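Local atomic coordinates of probable molybdenum cofactor guanylyltransferase (Aquifex aeolicus, PDB entry 2E8B), a protein that probably transfers the GMP moiety of GTP to Mo-molybdopterin, forming the guanine dinucleotide form of the molybdenum cofactor in a magnesium-dependent reaction. Residues Lys8-Gly22 with Ala50-Lys62. Residues are numbered along the deposited sequence; the frame is centred on the assembly and turned at random.
Sequences KGSLSKVNTCYVLAG and AKSVFKEVYIVAK
Tyr18 and Tyr58 share one face of a parallel strand pair, their rings nearly parallel (planes 20° apart) but strongly offset, with little overlap; CE2 of Tyr18 meets CD1 of Tyr58 at 3.7 Å. Farther along this face, Val60 sets CG2 against CD2 of the Tyr18 ring and CB against CD2 of Leu20. Cys17, Val19, Val57 and Ile59 occupy the other face, where Ile59 turns CD1 back onto Val19 CB (3.7 Å). Helix 32-51 covers Val19 through Ile43, Val57 and Ile59 through Tyr47, and Cys17 SG through Ala50 CB. Between the faces run six backbone hydrogen bonds, from Glu56 N to Asn15 O through to Ala21 N to Val60 O, with Val19 N to Tyr58 O nearly straight.

Where the strands begin, Phe54 takes the Cys17 CB over one ring face, 3.3 Å from CD2, and the Val14 carbonyl O in plane at its edge. Trans about chi1 (177°), Cys17 carries SG obliquely beside that ring, 4.6 Å from its centroid. Lys8 arches over the turn after the helix, CD 3.5 Å from Phe54 C, its chain bending at chi4 (-53°) to bring NZ within 3.0 Å of Lys51 O in a hydrogen bond. Were Lys8 an alanine, the Lys51 carbonyl would probably lose its ammonium partner and the Phe54 backbone its aliphatic cover.

In this first beta-alpha-beta crossover of the nucleotidyltransferase domain, apolar packing and regular backbone bonding fix the strand that delivers Leu20, Ala21 and Gly22 to the predicted GTP site, while the lysine's positive charge probably complements the Lys51 carbonyl near the end of helix 32-51.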
ATOM      1  N   LYS A   8      -4.570   8.755 -17.103  1.00 51.37           N
ATOM      2  CA  LYS A   8      -3.648   7.731 -16.643  1.00 48.99           C
ATOM      3  C   LYS A   8      -2.594   7.420 -17.692  1.00 47.33           C
ATOM      4  O   LYS A   8      -2.911   7.197 -18.862  1.00 46.54           O
ATOM      5  CB  LYS A   8      -4.420   6.454 -16.285  1.00 49.09           C
ATOM      6  CG  LYS A   8      -5.692   6.700 -15.490  1.00 48.39           C
ATOM      7  CD  LYS A   8      -6.464   5.417 -15.237  1.00 48.71           C
ATOM      8  CE  LYS A   8      -7.780   5.724 -14.556  1.00 49.26           C
ATOM      9  NZ  LYS A   8      -7.600   6.555 -13.338  1.00 49.12           N
ATOM     10  N   GLY A   9      -1.338   7.420 -17.256  1.00 45.38           N
ATOM     11  CA  GLY A   9      -0.237   7.119 -18.149  1.00 42.87           C
ATOM     12  C   GLY A   9       0.491   8.302 -18.764  1.00 41.10           C
ATOM     13  O   GLY A   9       1.529   8.121 -19.405  1.00 40.99           O
ATOM     14  N   SER A  10      -0.030   9.511 -18.571  1.00 39.46           N
ATOM     15  CA  SER A  10       0.596  10.699 -19.143  1.00 38.24           C
ATOM     16  C   SER A  10       1.688  11.313 -18.268  1.00 36.39           C
ATOM     17  O   SER A  10       2.871  11.209 -18.590  1.00 36.20           O
ATOM     18  CB  SER A  10      -0.470  11.750 -19.466  1.00 38.90           C
ATOM     19  OG  SER A  10      -1.198  12.116 -18.309  1.00 41.31           O
ATOM     20  N   LEU A  11       1.302  11.947 -17.163  1.00 33.96           N
ATOM     21  CA  LEU A  11       2.279  12.587 -16.285  1.00 31.68           C
ATOM     22  C   LEU A  11       3.152  11.625 -15.487  1.00 30.60           C
ATOM     23  O   LEU A  11       4.290  11.949 -15.153  1.00 30.76           O
ATOM     24  CB  LEU A  11       1.586  13.571 -15.337  1.00 30.51           C
ATOM     25  CG  LEU A  11       1.237  14.921 -15.973  1.00 30.93           C
ATOM     26  CD1 LEU A  11       0.260  14.718 -17.114  1.00 32.92           C
ATOM     27  CD2 LEU A  11       0.644  15.850 -14.933  1.00 32.41           C
ATOM     28  N   SER A  12       2.627  10.449 -15.168  1.00 28.58           N
ATOM     29  CA  SER A  12       3.411   9.471 -14.426  1.00 28.03           C
ATOM     30  C   SER A  12       3.428   8.138 -15.154  1.00 27.21           C
ATOM     31  O   SER A  12       2.414   7.718 -15.716  1.00 27.25           O
ATOM     32  CB  SER A  12       2.846   9.281 -13.020  1.00 26.21           C
ATOM     33  OG  SER A  12       3.556   8.263 -12.340  1.00 26.16           O
ATOM     34  N   LYS A  13       4.583   7.482 -15.151  1.00 26.77           N
ATOM     35  CA  LYS A  13       4.725   6.191 -15.809  1.00 26.97           C
ATOM     36  C   LYS A  13       4.325   5.064 -14.869  1.00 26.31           C
ATOM     37  O   LYS A  13       4.380   3.889 -15.230  1.00 26.76           O
ATOM     38  CB  LYS A  13       6.162   5.993 -16.295  1.00 28.68           C
ATOM     39  CG  LYS A  13       6.537   6.865 -17.487  1.00 32.43           C
ATOM     40  CD  LYS A  13       5.702   6.521 -18.716  1.00 34.38           C
ATOM     41  CE  LYS A  13       6.168   7.296 -19.942  1.00 36.86           C
ATOM     42  NZ  LYS A  13       5.378   6.957 -21.161  1.00 37.01           N
ATOM     43  N   VAL A  14       3.934   5.428 -13.653  1.00 24.16           N
ATOM     44  CA  VAL A  14       3.486   4.440 -12.683  1.00 21.79           C
ATOM     45  C   VAL A  14       2.000   4.265 -12.979  1.00 20.51           C
ATOM     46  O   VAL A  14       1.181   5.114 -12.626  1.00 21.97           O
ATOM     47  CB  VAL A  14       3.684   4.937 -11.229  1.00 20.37           C
ATOM     48  CG1 VAL A  14       3.169   3.891 -10.245  1.00 20.07           C
ATOM     49  CG2 VAL A  14       5.161   5.218 -10.972  1.00 20.36           C
ATOM     50  N   ASN A  15       1.663   3.173 -13.658  1.00 19.80           N
ATOM     51  CA  ASN A  15       0.281   2.902 -14.035  1.00 19.94           C
ATOM     52  C   ASN A  15      -0.416   1.842 -13.191  1.00 18.97           C
ATOM     53  O   ASN A  15      -1.616   1.617 -13.352  1.00 18.12           O
ATOM     54  CB  ASN A  15       0.219   2.473 -15.503  1.00 23.02           C
ATOM     55  CG  ASN A  15       0.760   3.529 -16.443  1.00 25.68           C
ATOM     56  OD1 ASN A  15       0.253   4.649 -16.493  1.00 28.05           O
ATOM     57  ND2 ASN A  15       1.794   3.174 -17.199  1.00 26.11           N
ATOM     58  N   THR A  16       0.319   1.188 -12.295  1.00 18.38           N
ATOM     59  CA  THR A  16      -0.288   0.146 -11.476  1.00 18.62           C
ATOM     60  C   THR A  16      -0.129   0.388  -9.978  1.00 16.80           C
ATOM     61  O   THR A  16       0.863   0.960  -9.526  1.00 16.58           O
ATOM     62  CB  THR A  16       0.292  -1.238 -11.834  1.00 18.95           C
ATOM     63  OG1 THR A  16       1.612  -1.366 -11.297  1.00 24.26           O
ATOM     64  CG2 THR A  16       0.370  -1.396 -13.347  1.00 19.75           C
ATOM     65  N   CYS A  17      -1.125  -0.052  -9.215  1.00 16.25           N
ATOM     66  CA  CYS A  17      -1.122   0.115  -7.770  1.00 15.19           C
ATOM     67  C   CYS A  17      -1.572  -1.162  -7.071  1.00 15.22           C
ATOM     68  O   CYS A  17      -2.472  -1.861  -7.544  1.00 15.21           O
ATOM     69  CB  CYS A  17      -2.057   1.264  -7.382  1.00 15.83           C
ATOM     70  SG  CYS A  17      -2.256   1.597  -5.605  1.00 15.89           S
ATOM     71  N   TYR A  18      -0.945  -1.451  -5.936  1.00 13.80           N
ATOM     72  CA  TYR A  18      -1.279  -2.623  -5.146  1.00 12.55           C
ATOM     73  C   TYR A  18      -1.827  -2.166  -3.808  1.00 12.26           C
ATOM     74  O   TYR A  18      -1.158  -1.450  -3.076  1.00 14.24           O
ATOM     75  CB  TYR A  18      -0.038  -3.479  -4.931  1.00 14.82           C
ATOM     76  CG  TYR A  18       0.428  -4.121  -6.201  1.00 13.36           C
ATOM     77  CD1 TYR A  18       1.264  -3.435  -7.073  1.00 15.56           C
ATOM     78  CD2 TYR A  18      -0.026  -5.388  -6.570  1.00 13.99           C
ATOM     79  CE1 TYR A  18       1.637  -3.984  -8.288  1.00 14.68           C
ATOM     80  CE2 TYR A  18       0.342  -5.954  -7.785  1.00 15.85           C
ATOM     81  CZ  TYR A  18       1.173  -5.242  -8.638  1.00 16.13           C
ATOM     82  OH  TYR A  18       1.543  -5.779  -9.840  1.00 16.63           O
ATOM     83  N   VAL A  19      -3.061  -2.565  -3.516  1.00 12.97           N
ATOM     84  CA  VAL A  19      -3.706  -2.213  -2.261  1.00 14.02           C
ATOM     85  C   VAL A  19      -3.525  -3.404  -1.336  1.00 14.66           C
ATOM     86  O   VAL A  19      -4.003  -4.504  -1.625  1.00 14.92           O
ATOM     87  CB  VAL A  19      -5.210  -1.928  -2.469  1.00 12.96           C
ATOM     88  CG1 VAL A  19      -5.884  -1.676  -1.132  1.00 13.29           C
ATOM     89  CG2 VAL A  19      -5.386  -0.730  -3.388  1.00 14.69           C
ATOM     90  N   LEU A  20      -2.824  -3.185  -0.229  1.00 14.49           N
ATOM     91  CA  LEU A  20      -2.542  -4.248   0.729  1.00 15.03           C
ATOM     92  C   LEU A  20      -3.690  -4.487   1.705  1.00 16.01           C
ATOM     93  O   LEU A  20      -4.006  -3.628   2.524  1.00 17.73           O
ATOM     94  CB  LEU A  20      -1.254  -3.925   1.499  1.00 15.52           C
ATOM     95  CG  LEU A  20      -0.046  -3.582   0.624  1.00 18.34           C
ATOM     96  CD1 LEU A  20       1.191  -3.371   1.491  1.00 18.25           C
ATOM     97  CD2 LEU A  20       0.201  -4.712  -0.366  1.00 17.77           C
ATOM     98  N   ALA A  21      -4.299  -5.667   1.616  1.00 17.36           N
ATOM     99  CA  ALA A  21      -5.422  -6.033   2.478  1.00 20.31           C
ATOM    100  C   ALA A  21      -5.025  -6.871   3.691  1.00 22.09           C
ATOM    101  O   ALA A  21      -5.822  -7.035   4.616  1.00 25.02           O
ATOM    102  CB  ALA A  21      -6.473  -6.773   1.667  1.00 16.14           C
ATOM    103  N   GLY A  22      -3.813  -7.418   3.673  1.00 22.97           N
ATOM    104  CA  GLY A  22      -3.330  -8.223   4.788  1.00 21.52           C
ATOM    105  C   GLY A  22      -3.869  -9.641   4.938  1.00 22.01           C
ATOM    106  O   GLY A  22      -4.397 -10.245   4.009  1.00 12.78           O
ATOM    107  N   ALA A  50      -7.747   4.503  -5.645  1.00 14.63           N
ATOM    108  CA  ALA A  50      -6.640   4.039  -6.468  1.00 15.53           C
ATOM    109  C   ALA A  50      -7.059   3.942  -7.936  1.00 16.26           C
ATOM    110  O   ALA A  50      -6.334   4.374  -8.832  1.00 15.91           O
ATOM    111  CB  ALA A  50      -6.159   2.685  -5.972  1.00 15.18           C
ATOM    112  N   LYS A  51      -8.236   3.375  -8.182  1.00 16.83           N
ATOM    113  CA  LYS A  51      -8.716   3.230  -9.551  1.00 18.42           C
ATOM    114  C   LYS A  51      -8.908   4.568 -10.252  1.00 19.12           C
ATOM    115  O   LYS A  51      -8.892   4.627 -11.481  1.00 20.25           O
ATOM    116  CB  LYS A  51     -10.028   2.441  -9.586  1.00 20.20           C
ATOM    117  CG  LYS A  51      -9.846   0.928  -9.542  1.00 22.85           C
ATOM    118  CD  LYS A  51      -9.715   0.284 -10.934  1.00 28.53           C
ATOM    119  CE  LYS A  51      -8.452   0.695 -11.696  1.00 27.65           C
ATOM    120  NZ  LYS A  51      -8.651   1.886 -12.563  1.00 26.55           N
ATOM    121  N   SER A  52      -9.087   5.641  -9.486  1.00 17.99           N
ATOM    122  CA  SER A  52      -9.277   6.957 -10.091  1.00 18.90           C
ATOM    123  C   SER A  52      -7.946   7.528 -10.566  1.00 19.93           C
ATOM    124  O   SER A  52      -7.910   8.492 -11.330  1.00 22.89           O
ATOM    125  CB  SER A  52      -9.939   7.931  -9.104  1.00 17.12           C
ATOM    126  OG  SER A  52      -9.061   8.357  -8.071  1.00 16.78           O
ATOM    127  N   VAL A  53      -6.857   6.910 -10.127  1.00 19.03           N
ATOM    128  CA  VAL A  53      -5.516   7.355 -10.493  1.00 18.35           C
ATOM    129  C   VAL A  53      -4.734   6.390 -11.393  1.00 18.50           C
ATOM    130  O   VAL A  53      -3.981   6.828 -12.268  1.00 19.72           O
ATOM    131  CB  VAL A  53      -4.666   7.619  -9.223  1.00 17.16           C
ATOM    132  CG1 VAL A  53      -3.214   7.895  -9.601  1.00 18.40           C
ATOM    133  CG2 VAL A  53      -5.243   8.793  -8.450  1.00 18.96           C
ATOM    134  N   PHE A  54      -4.913   5.087 -11.190  1.00 17.00           N
ATOM    135  CA  PHE A  54      -4.166   4.091 -11.957  1.00 19.69           C
ATOM    136  C   PHE A  54      -4.962   3.248 -12.949  1.00 20.81           C
ATOM    137  O   PHE A  54      -6.138   2.955 -12.733  1.00 21.18           O
ATOM    138  CB  PHE A  54      -3.445   3.161 -10.984  1.00 17.92           C
ATOM    139  CG  PHE A  54      -2.566   3.884  -9.999  1.00 17.13           C
ATOM    140  CD1 PHE A  54      -1.314   4.356 -10.378  1.00 18.01           C
ATOM    141  CD2 PHE A  54      -3.004   4.112  -8.696  1.00 14.22           C
ATOM    142  CE1 PHE A  54      -0.504   5.045  -9.473  1.00 18.69           C
ATOM    143  CE2 PHE A  54      -2.207   4.797  -7.783  1.00 16.50           C
ATOM    144  CZ  PHE A  54      -0.951   5.266  -8.174  1.00 17.09           C
ATOM    145  N   LYS A  55      -4.294   2.844 -14.026  1.00 22.77           N
ATOM    146  CA  LYS A  55      -4.906   2.022 -15.066  1.00 23.83           C
ATOM    147  C   LYS A  55      -5.237   0.640 -14.510  1.00 23.50           C
ATOM    148  O   LYS A  55      -6.257   0.045 -14.860  1.00 23.45           O
ATOM    149  CB  LYS A  55      -3.950   1.885 -16.254  1.00 25.68           C
ATOM    150  CG  LYS A  55      -3.457   3.220 -16.793  1.00 29.44           C
ATOM    151  CD  LYS A  55      -2.422   3.067 -17.905  1.00 32.47           C
ATOM    152  CE  LYS A  55      -3.030   2.475 -19.166  1.00 34.93           C
ATOM    153  NZ  LYS A  55      -2.083   2.537 -20.316  1.00 34.35           N
ATOM    154  N   GLU A  56      -4.368   0.133 -13.642  1.00 21.95           N
ATOM    155  CA  GLU A  56      -4.580  -1.177 -13.040  1.00 23.11           C
ATOM    156  C   GLU A  56      -4.370  -1.130 -11.532  1.00 21.43           C
ATOM    157  O   GLU A  56      -3.402  -0.543 -11.046  1.00 20.42           O
ATOM    158  CB  GLU A  56      -3.636  -2.205 -13.661  1.00 26.70           C
ATOM    159  CG  GLU A  56      -3.770  -2.313 -15.173  1.00 31.42           C
ATOM    160  CD  GLU A  56      -3.014  -3.493 -15.745  1.00 35.39           C
ATOM    161  OE1 GLU A  56      -1.802  -3.617 -15.468  1.00 36.75           O
ATOM    162  OE2 GLU A  56      -3.635  -4.293 -16.479  1.00 38.45           O
ATOM    163  N   VAL A  57      -5.294  -1.745 -10.801  1.00 18.27           N
ATOM    164  CA  VAL A  57      -5.229  -1.797  -9.345  1.00 18.66           C
ATOM    165  C   VAL A  57      -5.489  -3.225  -8.892  1.00 18.89           C
ATOM    166  O   VAL A  57      -6.464  -3.845  -9.306  1.00 18.63           O
ATOM    167  CB  VAL A  57      -6.292  -0.883  -8.701  1.00 18.62           C
ATOM    168  CG1 VAL A  57      -6.159  -0.914  -7.189  1.00 16.96           C
ATOM    169  CG2 VAL A  57      -6.140   0.536  -9.215  1.00 18.79           C
ATOM    170  N   TYR A  58      -4.611  -3.745  -8.044  1.00 16.76           N
ATOM    171  CA  TYR A  58      -4.766  -5.098  -7.536  1.00 16.95           C
ATOM    172  C   TYR A  58      -4.870  -5.081  -6.025  1.00 15.63           C
ATOM    173  O   TYR A  58      -4.340  -4.185  -5.366  1.00 16.54           O
ATOM    174  CB  TYR A  58      -3.572  -5.973  -7.924  1.00 17.23           C
ATOM    175  CG  TYR A  58      -3.290  -6.022  -9.406  1.00 18.95           C
ATOM    176  CD1 TYR A  58      -2.453  -5.085 -10.003  1.00 21.29           C
ATOM    177  CD2 TYR A  58      -3.877  -6.994 -10.213  1.00 21.01           C
ATOM    178  CE1 TYR A  58      -2.204  -5.110 -11.367  1.00 23.09           C
ATOM    179  CE2 TYR A  58      -3.637  -7.028 -11.587  1.00 23.96           C
ATOM    180  CZ  TYR A  58      -2.798  -6.081 -12.154  1.00 23.71           C
ATOM    181  OH  TYR A  58      -2.552  -6.091 -13.507  1.00 23.80           O
ATOM    182  N   ILE A  59      -5.567  -6.072  -5.485  1.00 16.01           N
ATOM    183  CA  ILE A  59      -5.710  -6.204  -4.045  1.00 14.38           C
ATOM    184  C   ILE A  59      -4.797  -7.352  -3.638  1.00 15.37           C
ATOM    185  O   ILE A  59      -4.867  -8.438  -4.211  1.00 17.39           O
ATOM    186  CB  ILE A  59      -7.152  -6.574  -3.649  1.00 17.10           C
ATOM    187  CG1 ILE A  59      -8.126  -5.495  -4.127  1.00 15.83           C
ATOM    188  CG2 ILE A  59      -7.231  -6.782  -2.146  1.00 16.51           C
ATOM    189  CD1 ILE A  59      -7.963  -4.153  -3.438  1.00 18.46           C
ATOM    190  N   VAL A  60      -3.920  -7.107  -2.673  1.00 13.37           N
ATOM    191  CA  VAL A  60      -3.034  -8.158  -2.201  1.00 14.21           C
ATOM    192  C   VAL A  60      -3.669  -8.717  -0.934  1.00 14.14           C
ATOM    193  O   VAL A  60      -3.838  -7.998   0.051  1.00 14.52           O
ATOM    194  CB  VAL A  60      -1.632  -7.614  -1.871  1.00 13.37           C
ATOM    195  CG1 VAL A  60      -0.785  -8.717  -1.248  1.00 15.17           C
ATOM    196  CG2 VAL A  60      -0.965  -7.078  -3.134  1.00 13.14           C
ATOM    197  N   ALA A  61      -4.040  -9.994  -0.965  1.00 13.95           N
ATOM    198  CA  ALA A  61      -4.670 -10.620   0.192  1.00 14.91           C
ATOM    199  C   ALA A  61      -4.368 -12.113   0.254  1.00 15.96           C
ATOM    200  O   ALA A  61      -3.997 -12.717  -0.750  1.00 16.88           O
ATOM    201  CB  ALA A  61      -6.172 -10.401   0.143  1.00 16.19           C
ATOM    202  N   LYS A  62      -4.535 -12.700   1.436  1.00 16.35           N
ATOM    203  CA  LYS A  62      -4.284 -14.132   1.628  1.00 17.28           C
ATOM    204  C   LYS A  62      -5.510 -14.977   1.283  1.00 18.38           C
ATOM    205  O   LYS A  62      -5.412 -16.197   1.118  1.00 18.59           O
ATOM    206  CB  LYS A  62      -3.878 -14.420   3.083  1.00 15.43           C
ATOM    207  CG  LYS A  62      -2.598 -13.737   3.551  1.00 18.91           C
ATOM    208  CD  LYS A  62      -2.201 -14.230   4.929  1.00 16.96           C
ATOM    209  CE  LYS A  62      -0.977 -13.499   5.462  1.00 17.80           C
ATOM    210  NZ  LYS A  62       0.235 -13.746   4.626  1.00 15.67           N
TER
HETATM  211  O   HOH W   1      -0.866   6.832 -12.820  1.00 36.46           O
HETATM  212  O   HOH W   2      -6.817 -12.166   3.506  1.00 21.55           O
HETATM  213  O   HOH W   3      -1.367  -7.317   1.981  1.00 24.61           O